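Local coordinates for thiosulfate sulfurtransferase (Pseudomonas aeruginosa, PDB 1YT8), which probably transfers sulfur from thiosulfate to cyanide, the rhodanese reaction linked to cyanide detoxification, and is built from repeated rhodanese-like domains, at residues 35-40 / 488-493; 171-176 / 288-293; 224-227 / 231-234. All blocks are in the same frame, centred on the assembly; numbering follows the deposited sequence.

Contact 1. Residues 35-40 / 488-493; sequences FAQAHP and DRYRRP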
ATOM      1  N   PHE A  35      -8.413  -3.562  11.578  1.00 13.31           N
ATOM      2  CA  PHE A  35      -7.155  -2.821  11.709  1.00 13.05           C
ATOM      3  C   PHE A  35      -7.457  -1.335  11.521  1.00 11.88           C
ATOM      4  O   PHE A  35      -7.014  -0.493  12.295  1.00 12.86           O
ATOM      5  CB  PHE A  35      -6.166  -3.273  10.623  1.00 13.07           C
ATOM      6  CG  PHE A  35      -5.020  -2.316  10.388  1.00 14.40           C
ATOM      7  CD1 PHE A  35      -3.957  -2.237  11.283  1.00 16.10           C
ATOM      8  CD2 PHE A  35      -4.993  -1.514   9.246  1.00 13.95           C
ATOM      9  CE1 PHE A  35      -2.877  -1.375  11.042  1.00 16.51           C
ATOM     10  CE2 PHE A  35      -3.924  -0.652   8.998  1.00 16.66           C
ATOM     11  CZ  PHE A  35      -2.863  -0.583   9.898  1.00 16.40           C
ATOM     12  N   ALA A  36      -8.234  -1.031  10.489  1.00 12.63           N
ATOM     13  CA  ALA A  36      -8.588   0.343  10.165  1.00 12.16           C
ATOM     14  C   ALA A  36      -9.415   1.077  11.221  1.00 13.03           C
ATOM     15  O   ALA A  36      -9.577   2.292  11.139  1.00 11.20           O
ATOM     16  CB  ALA A  36      -9.305   0.383   8.824  1.00 13.81           C
ATOM     17  N   GLN A  37      -9.940   0.357  12.210  1.00 14.53           N
ATOM     18  CA  GLN A  37     -10.729   1.010  13.254  1.00 15.19           C
ATOM     19  C   GLN A  37      -9.860   1.542  14.390  1.00 14.62           C
ATOM     20  O   GLN A  37     -10.232   2.508  15.058  1.00 15.22           O
ATOM     21  CB  GLN A  37     -11.784   0.049  13.819  1.00 16.95           C
ATOM     22  CG  GLN A  37     -12.649  -0.594  12.745  1.00 18.31           C
ATOM     23  CD  GLN A  37     -13.174   0.412  11.729  1.00 18.99           C
ATOM     24  OE1 GLN A  37     -13.147   0.164  10.519  1.00 21.44           O
ATOM     25  NE2 GLN A  37     -13.659   1.548  12.215  1.00 16.49           N
ATOM     26  N   ALA A  38      -8.704   0.918  14.605  1.00 14.30           N
ATOM     27  CA  ALA A  38      -7.794   1.342  15.664  1.00 15.56           C
ATOM     28  C   ALA A  38      -6.469   0.583  15.645  1.00 13.73           C
ATOM     29  O   ALA A  38      -6.443  -0.648  15.670  1.00 14.29           O
ATOM     30  CB  ALA A  38      -8.465   1.175  17.027  1.00 16.73           C
ATOM     31  N   HIS A  39      -5.368   1.325  15.610  1.00 14.20           N
ATOM     32  CA  HIS A  39      -4.044   0.717  15.605  1.00 13.71           C
ATOM     33  C   HIS A  39      -2.970   1.746  15.917  1.00 13.94           C
ATOM     34  O   HIS A  39      -3.169   2.942  15.714  1.00 12.01           O
ATOM     35  CB  HIS A  39      -3.762   0.064  14.244  1.00 12.01           C
ATOM     36  CG  HIS A  39      -3.731   1.026  13.097  1.00 13.80           C
ATOM     37  ND1 HIS A  39      -2.641   1.825  12.824  1.00 16.22           N
ATOM     38  CD2 HIS A  39      -4.646   1.299  12.135  1.00 14.10           C
ATOM     39  CE1 HIS A  39      -2.884   2.545  11.742  1.00 14.53           C
ATOM     40  NE2 HIS A  39      -4.093   2.244  11.305  1.00 16.84           N
ATOM     41  N   PRO A  40      -1.826   1.293  16.457  1.00 13.20           N
ATOM     42  CA  PRO A  40      -0.735   2.218  16.779  1.00 12.40           C
ATOM     43  C   PRO A  40      -0.237   2.868  15.492  1.00 11.79           C
ATOM     44  O   PRO A  40      -0.330   2.277  14.416  1.00 11.34           O
ATOM     45  CB  PRO A  40       0.312   1.306  17.415  1.00 12.15           C
ATOM     46  CG  PRO A  40      -0.530   0.252  18.079  1.00 13.78           C
ATOM     47  CD  PRO A  40      -1.556  -0.046  17.009  1.00 12.83           C
ATOM     48  N   ASP A 488     -12.355  -8.209   5.132  1.00 15.28           N
ATOM     49  CA  ASP A 488     -11.013  -8.271   4.577  1.00 15.73           C
ATOM     50  C   ASP A 488     -10.525  -6.979   3.930  1.00 15.40           C
ATOM     51  O   ASP A 488      -9.334  -6.839   3.657  1.00 16.47           O
ATOM     52  CB  ASP A 488     -10.882  -9.463   3.606  1.00 15.23           C
ATOM     53  CG  ASP A 488     -11.840  -9.396   2.421  1.00 14.72           C
ATOM     54  OD1 ASP A 488     -12.962  -8.870   2.559  1.00 17.06           O
ATOM     55  OD2 ASP A 488     -11.468  -9.907   1.344  1.00 17.46           O
ATOM     56  N   ARG A 489     -11.431  -6.031   3.706  1.00 16.44           N
ATOM     57  CA  ARG A 489     -11.047  -4.751   3.116  1.00 17.51           C
ATOM     58  C   ARG A 489     -11.729  -3.548   3.758  1.00 17.64           C
ATOM     59  O   ARG A 489     -12.943  -3.529   3.950  1.00 18.43           O
ATOM     60  CB  ARG A 489     -11.323  -4.732   1.607  1.00 19.58           C
ATOM     61  CG  ARG A 489     -11.125  -3.345   0.993  1.00 23.39           C
ATOM     62  CD  ARG A 489     -11.179  -3.341  -0.521  1.00 27.26           C
ATOM     63  NE  ARG A 489     -11.021  -1.983  -1.043  1.00 30.87           N
ATOM     64  CZ  ARG A 489     -11.936  -1.025  -0.929  1.00 32.04           C
ATOM     65  NH1 ARG A 489     -13.089  -1.272  -0.320  1.00 33.58           N
ATOM     66  NH2 ARG A 489     -11.688   0.192  -1.402  1.00 34.62           N
ATOM     67  N   TYR A 490     -10.932  -2.537   4.088  1.00 17.68           N
ATOM     68  CA  TYR A 490     -11.458  -1.312   4.673  1.00 16.63           C
ATOM     69  C   TYR A 490     -12.026  -0.467   3.538  1.00 15.34           C
ATOM     70  O   TYR A 490     -11.350  -0.232   2.535  1.00 17.19           O
ATOM     71  CB  TYR A 490     -10.341  -0.538   5.380  1.00 16.07           C
ATOM     72  CG  TYR A 490     -10.713   0.887   5.733  1.00 13.80           C
ATOM     73  CD1 TYR A 490     -11.842   1.167   6.505  1.00 14.42           C
ATOM     74  CD2 TYR A 490      -9.924   1.957   5.308  1.00 15.06           C
ATOM     75  CE1 TYR A 490     -12.176   2.487   6.849  1.00 14.91           C
ATOM     76  CE2 TYR A 490     -10.249   3.279   5.644  1.00 14.93           C
ATOM     77  CZ  TYR A 490     -11.373   3.535   6.413  1.00 14.81           C
ATOM     78  OH  TYR A 490     -11.687   4.836   6.754  1.00 14.89           O
ATOM     79  N   ARG A 491     -13.267  -0.023   3.693  1.00 17.48           N
ATOM     80  CA  ARG A 491     -13.924   0.796   2.679  1.00 20.04           C
ATOM     81  C   ARG A 491     -13.365   2.218   2.738  1.00 18.93           C
ATOM     82  O   ARG A 491     -13.860   3.060   3.482  1.00 19.97           O
ATOM     83  CB  ARG A 491     -15.435   0.810   2.927  1.00 21.54           C
ATOM     84  CG  ARG A 491     -16.257   1.486   1.845  1.00 26.08           C
ATOM     85  CD  ARG A 491     -17.739   1.457   2.203  1.00 31.77           C
ATOM     86  NE  ARG A 491     -18.584   2.011   1.148  1.00 36.11           N
ATOM     87  CZ  ARG A 491     -19.908   2.118   1.234  1.00 38.35           C
ATOM     88  NH1 ARG A 491     -20.538   1.708   2.328  1.00 39.13           N
ATOM     89  NH2 ARG A 491     -20.604   2.637   0.229  1.00 38.96           N
ATOM     90  N   ARG A 492     -12.323   2.477   1.957  1.00 17.59           N
ATOM     91  CA  ARG A 492     -11.698   3.792   1.929  1.00 16.20           C
ATOM     92  C   ARG A 492     -12.656   4.847   1.364  1.00 16.35           C
ATOM     93  O   ARG A 492     -13.106   4.747   0.225  1.00 16.96           O
ATOM     94  CB  ARG A 492     -10.415   3.724   1.095  1.00 18.10           C
ATOM     95  CG  ARG A 492      -9.368   2.755   1.659  1.00 17.19           C
ATOM     96  CD  ARG A 492      -8.412   2.293   0.575  1.00 17.99           C
ATOM     97  NE  ARG A 492      -7.250   1.562   1.086  1.00 17.53           N
ATOM     98  CZ  ARG A 492      -7.291   0.354   1.643  1.00 18.04           C
ATOM     99  NH1 ARG A 492      -8.443  -0.292   1.777  1.00 15.50           N
ATOM    100  NH2 ARG A 492      -6.167  -0.217   2.057  1.00 17.35           N
ATOM    101  N   PRO A 493     -12.976   5.878   2.161  1.00 16.46           N
ATOM    102  CA  PRO A 493     -13.885   6.946   1.730  1.00 15.79           C
ATOM    103  C   PRO A 493     -13.331   7.751   0.562  1.00 16.26           C
ATOM    104  O   PRO A 493     -14.067   8.475  -0.104  1.00 15.57           O
ATOM    105  CB  PRO A 493     -14.033   7.806   2.988  1.00 17.08           C
ATOM    106  CG  PRO A 493     -13.763   6.851   4.099  1.00 17.88           C
ATOM    107  CD  PRO A 493     -12.594   6.066   3.570  1.00 16.56           C
TER
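Ala36 and Tyr490 bring the two backbones closest, their CA atoms 6.4 Å apart, where a type I beta turn from Phe35 to Ala38, closed by Ala38 N to Phe35 O at 3.2 Å, meets an irregular run of chain at 488-493. The turn belongs to a rhodanese-like domain and lies at the start of the connection from helix 32-35 to strand 44-45; its partner comes from far down the chain, between helices 464-470 and 501-512. The contact is a CH-pi interaction: Ala36 CB sits over one face of the Tyr490 ring, 3.7 Å from its centroid and 25° off the ring normal. On the opposite face Arg492 N stands 4.1 Å above the plane of the Tyr490 ring, offset toward the rim. With CG anti to the backbone N (chi1 166°), the phenol lies under that methyl, and its hydroxyl continues to Asp111 OD2 and Arg110 NH2, which fix the far end of the ring. Glu32, in helix 32-35, grips segment 488-493 twice, accepting from Tyr490 N and forming a salt bridge with Arg492. The methyl is displaced from the ring centre toward its attachment point: Ala36 CB approaches Tyr490 CG to 3.4 Å.

Contact 2. Residues 171-176 / 288-293; sequences GAELVL and VRTPEE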
ATOM      1  N   GLY A 171       2.115  11.224  -8.277  1.00 15.79           N
ATOM      2  CA  GLY A 171       3.003  11.956  -7.387  1.00 16.39           C
ATOM      3  C   GLY A 171       4.466  12.201  -7.723  1.00 15.84           C
ATOM      4  O   GLY A 171       4.895  13.353  -7.817  1.00 14.23           O
ATOM      5  N   ALA A 172       5.241  11.134  -7.884  1.00 14.86           N
ATOM      6  CA  ALA A 172       6.664  11.289  -8.171  1.00 14.76           C
ATOM      7  C   ALA A 172       6.968  11.865  -9.550  1.00 12.85           C
ATOM      8  O   ALA A 172       8.062  12.372  -9.780  1.00 14.98           O
ATOM      9  CB  ALA A 172       7.381   9.956  -7.994  1.00 13.95           C
ATOM     10  N   GLU A 173       6.001  11.796 -10.459  1.00 14.98           N
ATOM     11  CA  GLU A 173       6.178  12.303 -11.816  1.00 13.77           C
ATOM     12  C   GLU A 173       6.001  13.822 -11.929  1.00 13.74           C
ATOM     13  O   GLU A 173       6.428  14.427 -12.908  1.00 12.72           O
ATOM     14  CB  GLU A 173       5.177  11.632 -12.768  1.00 15.52           C
ATOM     15  CG  GLU A 173       5.200  10.103 -12.805  1.00 17.35           C
ATOM     16  CD  GLU A 173       6.475   9.530 -13.409  1.00 17.21           C
ATOM     17  OE1 GLU A 173       7.096  10.207 -14.257  1.00 16.83           O
ATOM     18  OE2 GLU A 173       6.844   8.391 -13.050  1.00 16.63           O
ATOM     19  N   LEU A 174       5.376  14.439 -10.931  1.00 13.44           N
ATOM     20  CA  LEU A 174       5.113  15.878 -10.969  1.00 13.05           C
ATOM     21  C   LEU A 174       6.286  16.791 -11.323  1.00 12.85           C
ATOM     22  O   LEU A 174       6.211  17.548 -12.293  1.00 14.72           O
ATOM     23  CB  LEU A 174       4.478  16.321  -9.645  1.00 13.77           C
ATOM     24  CG  LEU A 174       3.038  15.815  -9.451  1.00 10.86           C
ATOM     25  CD1 LEU A 174       2.606  16.040  -8.016  1.00 13.37           C
ATOM     26  CD2 LEU A 174       2.096  16.541 -10.413  1.00  9.31           C
ATOM     27  N   VAL A 175       7.367  16.731 -10.555  1.00 12.08           N
ATOM     28  CA  VAL A 175       8.517  17.585 -10.829  1.00 12.30           C
ATOM     29  C   VAL A 175       9.160  17.254 -12.176  1.00 12.49           C
ATOM     30  O   VAL A 175       9.688  18.135 -12.859  1.00 15.99           O
ATOM     31  CB  VAL A 175       9.564  17.463  -9.698  1.00 12.48           C
ATOM     32  CG1 VAL A 175      10.803  18.289 -10.021  1.00 14.46           C
ATOM     33  CG2 VAL A 175       8.946  17.942  -8.390  1.00 12.53           C
ATOM     34  N   LEU A 176       9.092  15.988 -12.569  1.00 12.49           N
ATOM     35  CA  LEU A 176       9.678  15.550 -13.834  1.00 13.71           C
ATOM     36  C   LEU A 176       8.891  15.952 -15.086  1.00 15.47           C
ATOM     37  O   LEU A 176       9.486  16.287 -16.110  1.00 17.41           O
ATOM     38  CB  LEU A 176       9.843  14.026 -13.835  1.00 14.38           C
ATOM     39  CG  LEU A 176      10.426  13.363 -15.095  1.00 15.49           C
ATOM     40  CD1 LEU A 176      11.889  13.752 -15.262  1.00 12.78           C
ATOM     41  CD2 LEU A 176      10.307  11.847 -14.978  1.00 13.65           C
ATOM     42  N   VAL A 288      11.137   3.599  -8.121  1.00 13.20           N
ATOM     43  CA  VAL A 288      10.018   4.545  -8.091  1.00 12.63           C
ATOM     44  C   VAL A 288       9.425   4.989  -9.436  1.00 13.50           C
ATOM     45  O   VAL A 288       8.571   5.885  -9.481  1.00 14.20           O
ATOM     46  CB  VAL A 288      10.399   5.812  -7.284  1.00 10.96           C
ATOM     47  CG1 VAL A 288      10.739   5.430  -5.845  1.00 10.86           C
ATOM     48  CG2 VAL A 288      11.577   6.531  -7.940  1.00 14.38           C
ATOM     49  N   ARG A 289       9.863   4.370 -10.526  1.00 13.25           N
ATOM     50  CA  ARG A 289       9.349   4.720 -11.850  1.00 14.10           C
ATOM     51  C   ARG A 289       7.971   4.085 -12.058  1.00 13.65           C
ATOM     52  O   ARG A 289       7.448   3.420 -11.162  1.00 13.52           O
ATOM     53  CB  ARG A 289      10.318   4.231 -12.929  1.00 15.36           C
ATOM     54  CG  ARG A 289      11.740   4.750 -12.768  1.00 16.01           C
ATOM     55  CD  ARG A 289      12.665   4.067 -13.760  1.00 15.52           C
ATOM     56  NE  ARG A 289      12.680   2.623 -13.541  1.00 17.23           N
ATOM     57  CZ  ARG A 289      13.012   1.728 -14.461  1.00 18.63           C
ATOM     58  NH1 ARG A 289      13.364   2.125 -15.679  1.00 17.94           N
ATOM     59  NH2 ARG A 289      12.973   0.435 -14.169  1.00 19.17           N
ATOM     60  N   THR A 290       7.382   4.295 -13.234  1.00 12.50           N
ATOM     61  CA  THR A 290       6.067   3.725 -13.539  1.00 13.52           C
ATOM     62  C   THR A 290       6.164   2.204 -13.639  1.00 14.36           C
ATOM     63  O   THR A 290       7.244   1.656 -13.848  1.00 15.54           O
ATOM     64  CB  THR A 290       5.504   4.253 -14.883  1.00 14.38           C
ATOM     65  OG1 THR A 290       6.350   3.827 -15.963  1.00 17.07           O
ATOM     66  CG2 THR A 290       5.423   5.776 -14.868  1.00 13.55           C
ATOM     67  N   PRO A 291       5.032   1.501 -13.474  1.00 15.97           N
ATOM     68  CA  PRO A 291       5.043   0.037 -13.562  1.00 18.97           C
ATOM     69  C   PRO A 291       5.576  -0.446 -14.916  1.00 19.92           C
ATOM     70  O   PRO A 291       6.319  -1.426 -14.989  1.00 19.85           O
ATOM     71  CB  PRO A 291       3.572  -0.326 -13.357  1.00 18.04           C
ATOM     72  CG  PRO A 291       3.109   0.732 -12.395  1.00 16.59           C
ATOM     73  CD  PRO A 291       3.722   1.987 -13.000  1.00 16.81           C
ATOM     74  N   GLU A 292       5.193   0.258 -15.979  1.00 20.46           N
ATOM     75  CA  GLU A 292       5.609  -0.089 -17.338  1.00 20.63           C
ATOM     76  C   GLU A 292       7.126  -0.054 -17.501  1.00 21.05           C
ATOM     77  O   GLU A 292       7.717  -0.966 -18.081  1.00 20.46           O
ATOM     78  CB  GLU A 292       4.973   0.867 -18.353  1.00 22.56           C
ATOM     79  CG  GLU A 292       3.454   0.766 -18.506  1.00 26.87           C
ATOM     80  CD  GLU A 292       2.674   1.252 -17.288  1.00 28.33           C
ATOM     81  OE1 GLU A 292       3.127   2.197 -16.609  1.00 26.76           O
ATOM     82  OE2 GLU A 292       1.589   0.694 -17.020  1.00 31.59           O
ATOM     83  N   GLU A 293       7.749   1.009 -17.002  1.00 19.09           N
ATOM     84  CA  GLU A 293       9.196   1.154 -17.087  1.00 19.78           C
ATOM     85  C   GLU A 293       9.877   0.031 -16.314  1.00 19.83           C
ATOM     86  O   GLU A 293      10.838  -0.570 -16.791  1.00 18.59           O
ATOM     87  CB  GLU A 293       9.616   2.504 -16.513  1.00 18.80           C
ATOM     88  CG  GLU A 293       9.226   3.680 -17.381  1.00 19.30           C
ATOM     89  CD  GLU A 293       9.399   4.997 -16.664  1.00 19.79           C
ATOM     90  OE1 GLU A 293       8.561   5.308 -15.792  1.00 18.84           O
ATOM     91  OE2 GLU A 293      10.379   5.713 -16.964  1.00 19.86           O
TER
HETATM   92  O   HOH W   1       6.087   6.952 -10.908  1.00 16.12           O
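A capping box opens helix 291-296 of one rhodanese-like domain, and an acidic side chain from segment 171-176, which leads into helix 174-181 of the preceding rhodanese-like domain, reaches it. Glu173 and Thr290 make the direct touch: the carboxylate oxygen Glu173 OE2 lies 3.5 Å from the methyl Thr290 CG2, the two side chains crossing at about a right angle. Glu173 gets there by folding, its chain bent at chi2 (-68°), which swings the carboxylate toward the other segment. A water bridges the segments, donating to Glu173 OE2 at 2.7 Å and to Val288 O at 3.1 Å, while Ala172 CB only brushes that same carbonyl. In the box, Thr290 OG1 gives its proton to Glu293 OE1 at 2.7 Å, along the anti lone pair, and Thr290 N reaches the same oxygen at 3.0 Å from 32° outside the carboxylate plane. The return bond, Glu293 N to Thr290 OG1, is weak at 3.3 Å. With its OG1 between backbone N and carbonyl carbon (chi1 64°), Thr290 can serve both bonds and still turn CG2 to Glu173. The two acids stand close, Glu173 OE2 to Glu293 OE1 being 4.5 Å, but Arg334 forms salt bridges with both oxygens and probably offsets their like charge; Arg177 holds Glu173 OE1. Thr290 as N-cap, bonded reciprocally with the residue three further on, is the classic capping box of a helix N-terminus, used here at a domain interface.

Contact 3. Residues 224-227 / 231-234; sequences GWTL and QLEH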
ATOM      1  N   GLY A 224     -14.049  16.859  -2.120  1.00 14.79           N
ATOM      2  CA  GLY A 224     -14.476  18.242  -1.998  1.00 15.30           C
ATOM      3  C   GLY A 224     -15.259  18.714  -3.206  1.00 14.51           C
ATOM      4  O   GLY A 224     -16.147  19.559  -3.086  1.00 15.16           O
ATOM      5  N   TRP A 225     -14.920  18.181  -4.375  1.00 14.10           N
ATOM      6  CA  TRP A 225     -15.604  18.540  -5.615  1.00 15.07           C
ATOM      7  C   TRP A 225     -17.062  18.080  -5.517  1.00 15.52           C
ATOM      8  O   TRP A 225     -17.985  18.818  -5.855  1.00 16.39           O
ATOM      9  CB  TRP A 225     -14.901  17.865  -6.802  1.00 15.55           C
ATOM     10  CG  TRP A 225     -15.189  18.496  -8.134  1.00 12.91           C
ATOM     11  CD1 TRP A 225     -16.102  18.080  -9.063  1.00 15.07           C
ATOM     12  CD2 TRP A 225     -14.559  19.663  -8.686  1.00 14.20           C
ATOM     13  NE1 TRP A 225     -16.079  18.914 -10.160  1.00 13.39           N
ATOM     14  CE2 TRP A 225     -15.141  19.893  -9.955  1.00 13.12           C
ATOM     15  CE3 TRP A 225     -13.561  20.538  -8.231  1.00 13.56           C
ATOM     16  CZ2 TRP A 225     -14.755  20.961 -10.775  1.00 14.44           C
ATOM     17  CZ3 TRP A 225     -13.176  21.601  -9.046  1.00 11.97           C
ATOM     18  CH2 TRP A 225     -13.775  21.802 -10.305  1.00 16.55           C
ATOM     19  N   THR A 226     -17.258  16.857  -5.038  1.00 15.56           N
ATOM     20  CA  THR A 226     -18.597  16.303  -4.878  1.00 16.86           C
ATOM     21  C   THR A 226     -19.361  17.060  -3.796  1.00 17.09           C
ATOM     22  O   THR A 226     -20.523  17.421  -3.986  1.00 16.46           O
ATOM     23  CB  THR A 226     -18.533  14.810  -4.495  1.00 16.48           C
ATOM     24  OG1 THR A 226     -17.910  14.082  -5.557  1.00 19.95           O
ATOM     25  CG2 THR A 226     -19.928  14.250  -4.246  1.00 19.01           C
ATOM     26  N   LEU A 227     -18.704  17.312  -2.667  1.00 16.52           N
ATOM     27  CA  LEU A 227     -19.346  18.029  -1.569  1.00 17.28           C
ATOM     28  C   LEU A 227     -19.754  19.437  -1.992  1.00 18.73           C
ATOM     29  O   LEU A 227     -20.704  20.006  -1.452  1.00 19.80           O
ATOM     30  CB  LEU A 227     -18.411  18.100  -0.356  1.00 18.06           C
ATOM     31  CG  LEU A 227     -18.038  16.765   0.297  1.00 18.04           C
ATOM     32  CD1 LEU A 227     -17.056  17.011   1.440  1.00 17.45           C
ATOM     33  CD2 LEU A 227     -19.292  16.068   0.803  1.00 18.46           C
ATOM     34  N   GLN A 231     -19.469  18.599 -10.741  1.00 19.99           N
ATOM     35  CA  GLN A 231     -19.451  17.359 -11.514  1.00 19.46           C
ATOM     36  C   GLN A 231     -18.089  16.738 -11.811  1.00 16.84           C
ATOM     37  O   GLN A 231     -17.182  17.398 -12.301  1.00 15.58           O
ATOM     38  CB  GLN A 231     -20.203  17.592 -12.830  1.00 23.08           C
ATOM     39  CG  GLN A 231     -20.361  16.365 -13.724  1.00 30.79           C
ATOM     40  CD  GLN A 231     -21.262  15.308 -13.114  1.00 34.08           C
ATOM     41  OE1 GLN A 231     -22.348  15.614 -12.616  1.00 37.43           O
ATOM     42  NE2 GLN A 231     -20.821  14.052 -13.161  1.00 35.48           N
ATOM     43  N   LEU A 232     -17.974  15.447 -11.522  1.00 15.55           N
ATOM     44  CA  LEU A 232     -16.750  14.701 -11.775  1.00 16.99           C
ATOM     45  C   LEU A 232     -16.852  14.029 -13.138  1.00 17.04           C
ATOM     46  O   LEU A 232     -17.951  13.804 -13.645  1.00 19.31           O
ATOM     47  CB  LEU A 232     -16.554  13.622 -10.705  1.00 17.30           C
ATOM     48  CG  LEU A 232     -16.226  14.095  -9.287  1.00 16.79           C
ATOM     49  CD1 LEU A 232     -16.319  12.922  -8.314  1.00 17.12           C
ATOM     50  CD2 LEU A 232     -14.829  14.707  -9.269  1.00 16.94           C
ATOM     51  N   GLU A 233     -15.707  13.725 -13.735  1.00 17.07           N
ATOM     52  CA  GLU A 233     -15.685  13.033 -15.011  1.00 17.95           C
ATOM     53  C   GLU A 233     -15.273  11.602 -14.680  1.00 18.38           C
ATOM     54  O   GLU A 233     -14.823  11.330 -13.566  1.00 16.99           O
ATOM     55  CB  GLU A 233     -14.687  13.685 -15.970  1.00 19.14           C
ATOM     56  CG  GLU A 233     -15.034  15.129 -16.295  1.00 20.41           C
ATOM     57  CD  GLU A 233     -14.234  15.687 -17.459  1.00 23.93           C
ATOM     58  OE1 GLU A 233     -13.000  15.488 -17.501  1.00 23.08           O
ATOM     59  OE2 GLU A 233     -14.845  16.340 -18.329  1.00 25.36           O
ATOM     60  N   HIS A 234     -15.426  10.687 -15.631  1.00 16.38           N
ATOM     61  CA  HIS A 234     -15.084   9.293 -15.373  1.00 16.91           C
ATOM     62  C   HIS A 234     -14.497   8.643 -16.616  1.00 15.41           C
ATOM     63  O   HIS A 234     -14.840   9.023 -17.734  1.00 18.90           O
ATOM     64  CB  HIS A 234     -16.345   8.526 -14.948  1.00 16.07           C
ATOM     65  CG  HIS A 234     -17.093   9.170 -13.822  1.00 18.71           C
ATOM     66  ND1 HIS A 234     -16.724   9.024 -12.502  1.00 18.70           N
ATOM     67  CD2 HIS A 234     -18.176   9.985 -13.822  1.00 17.71           C
ATOM     68  CE1 HIS A 234     -17.547   9.720 -11.738  1.00 20.88           C
ATOM     69  NE2 HIS A 234     -18.437  10.312 -12.513  1.00 20.31           N
TER
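Gln231 meets the indole of Trp225 at its edge, its carbonyl carbon in the ring plane and its O somewhat tilted from it, while the Leu232 methyl CD2 comes in obliquely beside the five-membered ring. The pyrrole N-H makes the one hydrogen bond across the contact, Trp225 NE1 to Gln231 O at 2.8 Å. The bond is bent, with an N-H...O angle of 139°, and the donor stands well above the carbonyl plane, 71° out of it, instead of on a lone pair. Trp225 CG is anti to the backbone N (chi1 -160°), which carries the indole off the helix and across to the chain that follows it. Leu232 fills the angle between indole and helix with its two branches: CD2 packs 3.6 Å from Trp225 CD1, and CD1 lies 3.4 Å from Thr226 OG1. Leucine and tryptophan side chains run past each other in opposite directions, whereas leucine and threonine cross nearly perpendicularly. The threonine hydroxyl is bonded back to Thr222 O, one turn earlier in the helix. Helix 221-227 follows strand 215-218 of the parallel sheet in a rhodanese-like domain, and the contact is local packing of the chain that leaves this helix back against it, with Trp225 also packed on Ala134, Val137, Gln138 and Leu141 of helix 134-142, and Leu227 touching helix 501-512.

How the contacts relate
The chain carries four five-stranded parallel sheets of strand order 1-5-4-2-3; two of the three contacts join distant parts of this series, and the third is local. Contact 1 joins the first rhodanese-like domain to chain that follows the last sheet, so it spans nearly the whole sequence; contact 2 links the second domain to the third; contact 3 lies at the end of helix 221-227 in the second. Along the chain, contact 3 falls between the two segments of contact 2, and both fall between those of contact 1. Their centres lie 24 to 28 Å apart and none touch, with contacts 1 and 2 on opposite sides of the chain's centre. Contact 2 thus ties two successive domains, while contact 1 brings chain from beyond the fourth sheet back to the first.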